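Local atomic coordinates of TIGR00725 family protein (Thermotoga maritima, PDB entry 1RCU), a protein that is of unknown function but belongs to the SLOG superfamily, whose Rossmann-like fold suggests that it may bind a nucleotide or nucleotide-derived ligand. Residues D45-L50 with D67-L72; L72-V77 with G82-I87; P144-R149 with V186-Q191. All blocks are in the same frame, centred on the assembly; numbering follows the deposited sequence.

Contact 1 of 3, residues D45-L50 with D67-L72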
loop_
_atom_site.group_PDB
_atom_site.type_symbol
_atom_site.label_atom_id
_atom_site.label_comp_id
_atom_site.label_asym_id
_atom_site.label_seq_id
_atom_site.Cartn_x
_atom_site.Cartn_y
_atom_site.Cartn_z
ATOM N N ASP A 45 6.318 -12.537 31.938
ATOM C CA ASP A 45 6.415 -13.984 31.988
ATOM C C ASP A 45 5.609 -14.681 30.894
ATOM O O ASP A 45 6.117 -15.593 30.243
ATOM C CB ASP A 45 5.972 -14.518 33.359
ATOM C CG ASP A 45 6.858 -14.041 34.490
ATOM O OD1 ASP A 45 8.044 -13.748 34.234
ATOM O OD2 ASP A 45 6.368 -13.978 35.639
ATOM N N ILE A 46 4.359 -14.275 30.687
ATOM C CA ILE A 46 3.571 -14.919 29.643
ATOM C C ILE A 46 4.178 -14.666 28.267
ATOM O O ILE A 46 4.255 -15.582 27.452
ATOM C CB ILE A 46 2.071 -14.482 29.625
ATOM C CG1 ILE A 46 1.925 -13.056 30.148
ATOM C CG2 ILE A 46 1.225 -15.491 30.388
ATOM C CD1 ILE A 46 0.934 -12.900 31.282
ATOM N N CYS A 47 4.632 -13.440 28.018
ATOM C CA CYS A 47 5.247 -13.117 26.729
ATOM C C CYS A 47 6.502 -13.952 26.464
ATOM O O CYS A 47 6.704 -14.434 25.347
ATOM C CB CYS A 47 5.618 -11.627 26.630
ATOM S SG CYS A 47 4.232 -10.520 26.331
ATOM N N LEU A 48 7.344 -14.110 27.489
ATOM C CA LEU A 48 8.575 -14.887 27.359
ATOM C C LEU A 48 8.264 -16.359 27.208
ATOM O O LEU A 48 8.934 -17.048 26.441
ATOM C CB LEU A 48 9.484 -14.714 28.579
ATOM C CG LEU A 48 10.277 -13.421 28.784
ATOM C CD1 LEU A 48 11.072 -13.523 30.089
ATOM C CD2 LEU A 48 11.200 -13.182 27.603
ATOM N N GLU A 49 7.264 -16.854 27.942
ATOM C CA GLU A 49 6.919 -18.264 27.829
ATOM C C GLU A 49 6.392 -18.540 26.435
ATOM O O GLU A 49 6.761 -19.532 25.828
ATOM C CB GLU A 49 5.865 -18.710 28.844
ATOM C CG GLU A 49 5.651 -20.240 28.812
ATOM C CD GLU A 49 4.437 -20.714 29.605
ATOM O OE1 GLU A 49 3.711 -19.861 30.155
ATOM O OE2 GLU A 49 4.208 -21.943 29.662
ATOM N N LEU A 50 5.542 -17.656 25.924
ATOM C CA LEU A 50 4.973 -17.837 24.600
ATOM C C LEU A 50 6.065 -17.908 23.544
ATOM O O LEU A 50 6.048 -18.787 22.684
ATOM C CB LEU A 50 3.995 -16.696 24.270
ATOM C CG LEU A 50 3.455 -16.751 22.834
ATOM C CD1 LEU A 50 2.689 -18.042 22.634
ATOM C CD2 LEU A 50 2.553 -15.570 22.545
ATOM N N ASP A 67 8.362 -2.471 20.111
ATOM C CA ASP A 67 8.610 -2.792 21.516
ATOM C C ASP A 67 7.443 -3.578 22.132
ATOM O O ASP A 67 6.804 -4.401 21.464
ATOM C CB ASP A 67 8.839 -1.497 22.318
ATOM C CG ASP A 67 7.823 -0.397 21.977
ATOM O OD1 ASP A 67 6.695 -0.710 21.540
ATOM O OD2 ASP A 67 8.159 0.792 22.163
ATOM N N GLY A 68 7.185 -3.322 23.412
ATOM C CA GLY A 68 6.093 -3.974 24.120
ATOM C C GLY A 68 6.065 -5.488 24.064
ATOM O O GLY A 68 7.097 -6.144 24.216
ATOM N N VAL A 69 4.872 -6.040 23.872
ATOM C CA VAL A 69 4.697 -7.485 23.780
ATOM C C VAL A 69 5.571 -8.067 22.663
ATOM O O VAL A 69 6.157 -9.138 22.823
ATOM C CB VAL A 69 3.204 -7.856 23.498
ATOM C CG1 VAL A 69 3.084 -9.269 22.925
ATOM C CG2 VAL A 69 2.402 -7.761 24.774
HETATM N N MSE A 70 5.650 -7.353 21.541
HETATM C CA MSE A 70 6.444 -7.799 20.395
HETATM C C MSE A 70 7.905 -8.037 20.778
HETATM O O MSE A 70 8.505 -9.030 20.373
HETATM C CB MSE A 70 6.370 -6.776 19.246
HETATM C CG MSE A 70 4.973 -6.592 18.623
HETATM SE SE MSE A 70 4.724 -4.878 17.676
HETATM C CE MSE A 70 4.661 -3.706 19.239
ATOM N N GLU A 71 8.467 -7.137 21.577
ATOM C CA GLU A 71 9.848 -7.260 21.999
ATOM C C GLU A 71 10.090 -8.462 22.896
ATOM O O GLU A 71 11.040 -9.208 22.698
ATOM C CB GLU A 71 10.286 -5.986 22.725
ATOM C CG GLU A 71 11.753 -5.981 23.140
ATOM C CD GLU A 71 12.209 -4.615 23.613
ATOM O OE1 GLU A 71 11.996 -3.632 22.864
ATOM O OE2 GLU A 71 12.783 -4.528 24.726
ATOM N N LEU A 72 9.216 -8.645 23.877
ATOM C CA LEU A 72 9.331 -9.734 24.834
ATOM C C LEU A 72 9.151 -11.114 24.216
ATOM O O LEU A 72 9.869 -12.065 24.554
ATOM C CB LEU A 72 8.318 -9.525 25.956
ATOM C CG LEU A 72 8.492 -8.184 26.683
ATOM C CD1 LEU A 72 7.324 -7.967 27.626
ATOM C CD2 LEU A 72 9.821 -8.153 27.439
#
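C47 turns its side chain straight at helix 68-79 and meets two residues there, one turn apart, with two different atoms. Its CB abuts the CB of L72 at 3.5 Å, so that these two side chains touch at their roots, while its SG reaches on to V69. With SG anti to the carbonyl carbon (chi1 -76°), the sulfur faces the fork of the valine and is almost equally far from both methyls, 3.7 Å from V69 CG2 and 3.8 Å from V69 CG1. The two helices belong to the Rossmann-like, all-parallel alpha/beta fold of the SLOG family and pack side by side on one face of its sheet. The axes of the two segments come within 9.0 Å and cross at -47°, a close approach in keeping with the small cysteine at the interface. L48 leaves its backbone at a slant, yet its branch comes back toward the neighbouring helix, and CD2 ends 3.5 Å from the carbonyl O of L72, a van der Waals contact. No hydrogen bond links the two segments. Toward the sheet, V69 also packs on I125 of strand 121-125; L72 touches V35 and V40 of a loop.

Contact 2 of 3, residues L72-V77 with G82-I87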
loop_
_atom_site.group_PDB
_atom_site.type_symbol
_atom_site.label_atom_id
_atom_site.label_comp_id
_atom_site.label_asym_id
_atom_site.label_seq_id
_atom_site.Cartn_x
_atom_site.Cartn_y
_atom_site.Cartn_z
ATOM N N LEU A 72 9.216 -8.645 23.877
ATOM C CA LEU A 72 9.331 -9.734 24.834
ATOM C C LEU A 72 9.151 -11.114 24.216
ATOM O O LEU A 72 9.869 -12.065 24.554
ATOM C CB LEU A 72 8.318 -9.525 25.956
ATOM C CG LEU A 72 8.492 -8.184 26.683
ATOM C CD1 LEU A 72 7.324 -7.967 27.626
ATOM C CD2 LEU A 72 9.821 -8.153 27.439
ATOM N N VAL A 73 8.192 -11.230 23.306
ATOM C CA VAL A 73 7.958 -12.494 22.642
ATOM C C VAL A 73 9.196 -12.798 21.795
ATOM O O VAL A 73 9.660 -13.945 21.749
ATOM C CB VAL A 73 6.692 -12.425 21.778
ATOM C CG1 VAL A 73 6.733 -13.482 20.701
ATOM C CG2 VAL A 73 5.466 -12.634 22.669
ATOM N N SER A 74 9.749 -11.772 21.156
ATOM C CA SER A 74 10.933 -11.966 20.340
ATOM C C SER A 74 12.121 -12.427 21.189
ATOM O O SER A 74 12.856 -13.331 20.810
ATOM C CB SER A 74 11.255 -10.671 19.618
ATOM O OG SER A 74 10.179 -10.298 18.783
ATOM N N GLN A 75 12.308 -11.792 22.339
ATOM C CA GLN A 75 13.398 -12.162 23.234
ATOM C C GLN A 75 13.252 -13.645 23.563
ATOM O O GLN A 75 14.218 -14.405 23.548
ATOM C CB GLN A 75 13.332 -11.355 24.529
ATOM C CG GLN A 75 14.509 -11.554 25.475
ATOM C CD GLN A 75 14.265 -10.885 26.819
ATOM O OE1 GLN A 75 13.972 -9.686 26.879
ATOM N NE2 GLN A 75 14.379 -11.650 27.897
ATOM N N GLY A 76 12.022 -14.050 23.847
ATOM C CA GLY A 76 11.762 -15.435 24.182
ATOM C C GLY A 76 12.090 -16.394 23.060
ATOM O O GLY A 76 12.588 -17.495 23.304
ATOM N N VAL A 77 11.819 -15.983 21.827
ATOM C CA VAL A 77 12.087 -16.835 20.686
ATOM C C VAL A 77 13.591 -16.972 20.487
ATOM O O VAL A 77 14.109 -18.077 20.304
ATOM C CB VAL A 77 11.456 -16.270 19.399
ATOM C CG1 VAL A 77 11.857 -17.130 18.218
ATOM C CG2 VAL A 77 9.939 -16.222 19.526
ATOM N N GLY A 82 15.099 -19.828 18.367
ATOM C CA GLY A 82 14.169 -19.871 17.263
ATOM C C GLY A 82 14.367 -18.646 16.396
ATOM O O GLY A 82 15.170 -17.778 16.723
ATOM N N THR A 83 13.646 -18.576 15.286
ATOM C CA THR A 83 13.738 -17.435 14.386
ATOM C C THR A 83 12.482 -16.591 14.504
ATOM O O THR A 83 11.372 -17.121 14.540
ATOM C CB THR A 83 13.849 -17.851 12.908
ATOM O OG1 THR A 83 15.003 -18.674 12.727
ATOM C CG2 THR A 83 13.978 -16.600 12.013
ATOM N N VAL A 84 12.655 -15.279 14.570
ATOM C CA VAL A 84 11.523 -14.376 14.666
ATOM C C VAL A 84 11.754 -13.220 13.702
ATOM O O VAL A 84 12.796 -12.560 13.707
ATOM C CB VAL A 84 11.308 -13.886 16.133
ATOM C CG1 VAL A 84 12.577 -13.350 16.689
ATOM C CG2 VAL A 84 10.183 -12.833 16.196
ATOM N N VAL A 85 10.766 -13.000 12.850
ATOM C CA VAL A 85 10.838 -11.971 11.822
ATOM C C VAL A 85 9.902 -10.799 12.098
ATOM O O VAL A 85 8.715 -10.993 12.376
ATOM C CB VAL A 85 10.483 -12.582 10.454
ATOM C CG1 VAL A 85 10.388 -11.477 9.397
ATOM C CG2 VAL A 85 11.523 -13.625 10.072
ATOM N N GLY A 86 10.449 -9.588 12.001
ATOM C CA GLY A 86 9.659 -8.396 12.238
ATOM C C GLY A 86 9.261 -7.655 10.976
ATOM O O GLY A 86 10.069 -7.472 10.066
ATOM N N ILE A 87 8.000 -7.242 10.922
ATOM C CA ILE A 87 7.466 -6.487 9.787
ATOM C C ILE A 87 7.300 -5.091 10.371
ATOM O O ILE A 87 6.429 -4.858 11.202
ATOM C CB ILE A 87 6.082 -7.020 9.351
ATOM C CG1 ILE A 87 6.161 -8.522 9.063
ATOM C CG2 ILE A 87 5.601 -6.297 8.113
ATOM C CD1 ILE A 87 6.880 -8.884 7.805
#
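Helix segment 72-77 and segment 82-87 are joined by the last residues of the helix and a short turn, and their backbones come together at the end where the chain reverses: the CA atoms of V77 and G82 are 5.0 Å apart, those of S74 and V84 6.2 Å. This is the second half of the beta-alpha-beta unit formed by strand 60-63, helix 68-79 and strand 84-88, in which the chain leaves the helix and re-enters the parallel sheet beside strand 60-63. One hydrogen bond links the last part of the helix to the start of the next segment, from G82 N to V77 O at 2.8 Å, with an N-H...O angle of 154°. Beyond V84 the strand leaves the helix.

V77 and V84 point at each other and form the apolar part of the contact. V77 CG1, anti to its own backbone N (chi1 175°), projects over the start of the incoming segment, where it lies 3.5 Å from G82 C and 3.9 Å from V84 CB. V84 sets its two methyls apart: CG1 lies by V77 CB and the carbonyl O of S74, and CG2 is directed to the serine side chain. Further along the strand, V85 packs on V100, and I87 on V102, of a second subunit. The hydroxyl of S74 has polar partners of its own, M70 O in the preceding helical turn and N63 ND2 on strand 60-63, so this buried group is satisfied even though an aliphatic residue covers it. V84 CG2 rests 3.6 Å from S74 OG.

Contact 3 of 3, residues P144-R149 with V186-Q191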
loop_
_atom_site.group_PDB
_atom_site.type_symbol
_atom_site.label_atom_id
_atom_site.label_comp_id
_atom_site.label_asym_id
_atom_site.label_seq_id
_atom_site.Cartn_x
_atom_site.Cartn_y
_atom_site.Cartn_z
ATOM N N PRO A 144 -7.046 -18.189 11.640
ATOM C CA PRO A 144 -7.527 -18.494 12.987
ATOM C C PRO A 144 -6.761 -17.651 13.990
ATOM O O PRO A 144 -5.551 -17.446 13.868
ATOM C CB PRO A 144 -7.247 -19.988 13.133
ATOM C CG PRO A 144 -6.096 -20.206 12.189
ATOM C CD PRO A 144 -6.487 -19.382 10.994
ATOM N N VAL A 145 -7.497 -17.164 14.975
ATOM C CA VAL A 145 -6.965 -16.328 16.026
ATOM C C VAL A 145 -7.128 -17.043 17.364
ATOM O O VAL A 145 -8.163 -17.670 17.639
ATOM C CB VAL A 145 -7.738 -14.962 16.119
ATOM C CG1 VAL A 145 -7.228 -14.154 17.311
ATOM C CG2 VAL A 145 -7.582 -14.163 14.818
ATOM N N ILE A 146 -6.089 -16.957 18.186
ATOM C CA ILE A 146 -6.135 -17.527 19.513
ATOM C C ILE A 146 -5.907 -16.369 20.474
ATOM O O ILE A 146 -4.842 -15.756 20.471
ATOM C CB ILE A 146 -5.048 -18.586 19.722
ATOM C CG1 ILE A 146 -5.256 -19.729 18.721
ATOM C CG2 ILE A 146 -5.088 -19.096 21.187
ATOM C CD1 ILE A 146 -4.115 -20.723 18.685
ATOM N N LEU A 147 -6.921 -16.052 21.273
ATOM C CA LEU A 147 -6.816 -14.959 22.235
ATOM C C LEU A 147 -6.227 -15.553 23.496
ATOM O O LEU A 147 -6.703 -16.589 23.984
ATOM C CB LEU A 147 -8.204 -14.369 22.567
ATOM C CG LEU A 147 -9.185 -13.953 21.453
ATOM C CD1 LEU A 147 -10.518 -13.501 22.053
ATOM C CD2 LEU A 147 -8.587 -12.826 20.611
ATOM N N LEU A 148 -5.178 -14.930 24.018
ATOM C CA LEU A 148 -4.571 -15.422 25.247
ATOM C C LEU A 148 -5.241 -14.585 26.335
ATOM O O LEU A 148 -4.816 -13.475 26.633
ATOM C CB LEU A 148 -3.056 -15.198 25.217
ATOM C CG LEU A 148 -2.247 -15.995 26.242
ATOM C CD1 LEU A 148 -2.575 -17.497 26.166
ATOM C CD2 LEU A 148 -0.778 -15.766 25.982
ATOM N N ARG A 149 -6.320 -15.124 26.886
ATOM C CA ARG A 149 -7.115 -14.448 27.906
ATOM C C ARG A 149 -6.396 -14.119 29.204
ATOM O O ARG A 149 -5.383 -14.722 29.545
ATOM C CB ARG A 149 -8.352 -15.295 28.203
ATOM C CG ARG A 149 -9.039 -15.721 26.939
ATOM C CD ARG A 149 -9.626 -14.542 26.209
ATOM N NE ARG A 149 -11.045 -14.485 26.515
ATOM C CZ ARG A 149 -11.556 -13.893 27.583
ATOM N NH1 ARG A 149 -10.772 -13.280 28.454
ATOM N NH2 ARG A 149 -12.848 -13.971 27.788
ATOM N N VAL A 186 -0.571 -23.096 22.549
ATOM C CA VAL A 186 0.179 -23.909 21.600
ATOM C C VAL A 186 -0.525 -25.223 21.306
ATOM O O VAL A 186 -0.367 -25.819 20.243
ATOM C CB VAL A 186 1.569 -24.223 22.136
ATOM C CG1 VAL A 186 2.399 -24.944 21.084
ATOM C CG2 VAL A 186 2.227 -22.937 22.572
ATOM N N GLN A 187 -1.300 -25.675 22.271
ATOM C CA GLN A 187 -2.045 -26.901 22.139
ATOM C C GLN A 187 -3.094 -26.738 21.043
ATOM O O GLN A 187 -3.312 -27.627 20.226
ATOM C CB GLN A 187 -2.692 -27.188 23.485
ATOM C CG GLN A 187 -3.322 -28.523 23.644
ATOM C CD GLN A 187 -3.865 -28.699 25.051
ATOM O OE1 GLN A 187 -3.124 -28.571 26.031
ATOM N NE2 GLN A 187 -5.165 -28.970 25.160
ATOM N N ILE A 188 -3.736 -25.581 21.038
ATOM C CA ILE A 188 -4.756 -25.253 20.051
ATOM C C ILE A 188 -4.129 -25.116 18.652
ATOM O O ILE A 188 -4.716 -25.532 17.652
ATOM C CB ILE A 188 -5.463 -23.936 20.459
ATOM C CG1 ILE A 188 -6.221 -24.149 21.765
ATOM C CG2 ILE A 188 -6.432 -23.491 19.399
ATOM C CD1 ILE A 188 -6.731 -22.875 22.396
ATOM N N ILE A 189 -2.932 -24.537 18.581
ATOM C CA ILE A 189 -2.240 -24.376 17.302
ATOM C C ILE A 189 -1.931 -25.752 16.728
ATOM O O ILE A 189 -2.099 -25.978 15.536
ATOM C CB ILE A 189 -0.899 -23.624 17.461
ATOM C CG1 ILE A 189 -1.149 -22.201 17.967
ATOM C CG2 ILE A 189 -0.156 -23.593 16.132
ATOM C CD1 ILE A 189 0.122 -21.451 18.373
ATOM N N GLU A 190 -1.457 -26.658 17.578
ATOM C CA GLU A 190 -1.137 -28.008 17.139
ATOM C C GLU A 190 -2.412 -28.678 16.640
ATOM O O GLU A 190 -2.426 -29.316 15.589
ATOM C CB GLU A 190 -0.505 -28.801 18.290
ATOM C CG GLU A 190 0.835 -28.233 18.737
ATOM C CD GLU A 190 1.464 -29.017 19.874
ATOM O OE1 GLU A 190 0.831 -29.151 20.941
ATOM O OE2 GLU A 190 2.606 -29.494 19.711
ATOM N N GLN A 191 -3.491 -28.499 17.391
ATOM C CA GLN A 191 -4.791 -29.050 17.030
ATOM C C GLN A 191 -5.270 -28.403 15.725
ATOM O O GLN A 191 -6.418 -28.568 15.323
ATOM C CB GLN A 191 -5.809 -28.757 18.146
ATOM C CG GLN A 191 -5.563 -29.498 19.471
ATOM C CD GLN A 191 -6.457 -28.996 20.612
ATOM O OE1 GLN A 191 -7.678 -28.941 20.485
ATOM N NE2 GLN A 191 -5.841 -28.641 21.737
#
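I146 meets helix 182-190 through the far end of its side chain, and the contact between the segments is entirely apolar. Its CD1 reaches two consecutive helix residues, 3.4 Å from I189 CG1 and 3.7 Å from I188 CG2. The two isoleucines receive it differently. I188 points at the strand and its side chain runs past that of I146 in the opposite direction, so that I188 CG2 lies alongside the last bond of I146, 4.0 Å from CG1. I189 instead crosses the side chain of I146 at about a right angle, offering its CG1 methylene to the methyl. The reach of I146 comes from an extended chain (chi2 171°), which carries CD1 out from the sheet and lets the backbones stay well apart, with 7.9 Å between the CA atoms of I146 and I188.

Strand 145-148 is the sixth in chain order of a seven-stranded parallel sheet with order 4-3-2-1-5-6-7, and the contact seats the C-terminal helix of this Rossmann-like fold on one of its faces. The neighbouring strands complete the floor beneath the helix: I146 and I189 both pack on V121 of strand 121-125, and I188 covers H177 and A179 of the edge strand 176-179.

Polar interactions lie within the segments or with their surroundings, not between them. I146 is held in the sheet by backbone hydrogen bonds with V122 and S124, and V145 and L147 pair with H177 on the other side. At the end of the strand, R149 forms a salt bridge with D156 and a hydrogen bond with Q178. Near the end of the helix, Q191 NE2 makes a weak hydrogen bond back to Q187 O.

Overall arrangement
All three contacts are largely buried, 10 to 11 Å from the centre of the chain. Contact 1 lies within the helix layer, whereas contacts 2 and 3 join that layer to the parallel sheet. L48 is partly exposed in contact 1, G82 and T83 in contact 2, and I188 in contact 3, on a helix with exposed residues beside it. Contacts 1 and 2 share L72 and helix 68-79 and touch directly, as where L48 packs on Q75. Contact 3 stands apart, its centre about 16 Å from that of contact 1. Only contact 2 has a hydrogen bond between its segments and touches another subunit; the other two rely on apolar packing between elements further apart in sequence.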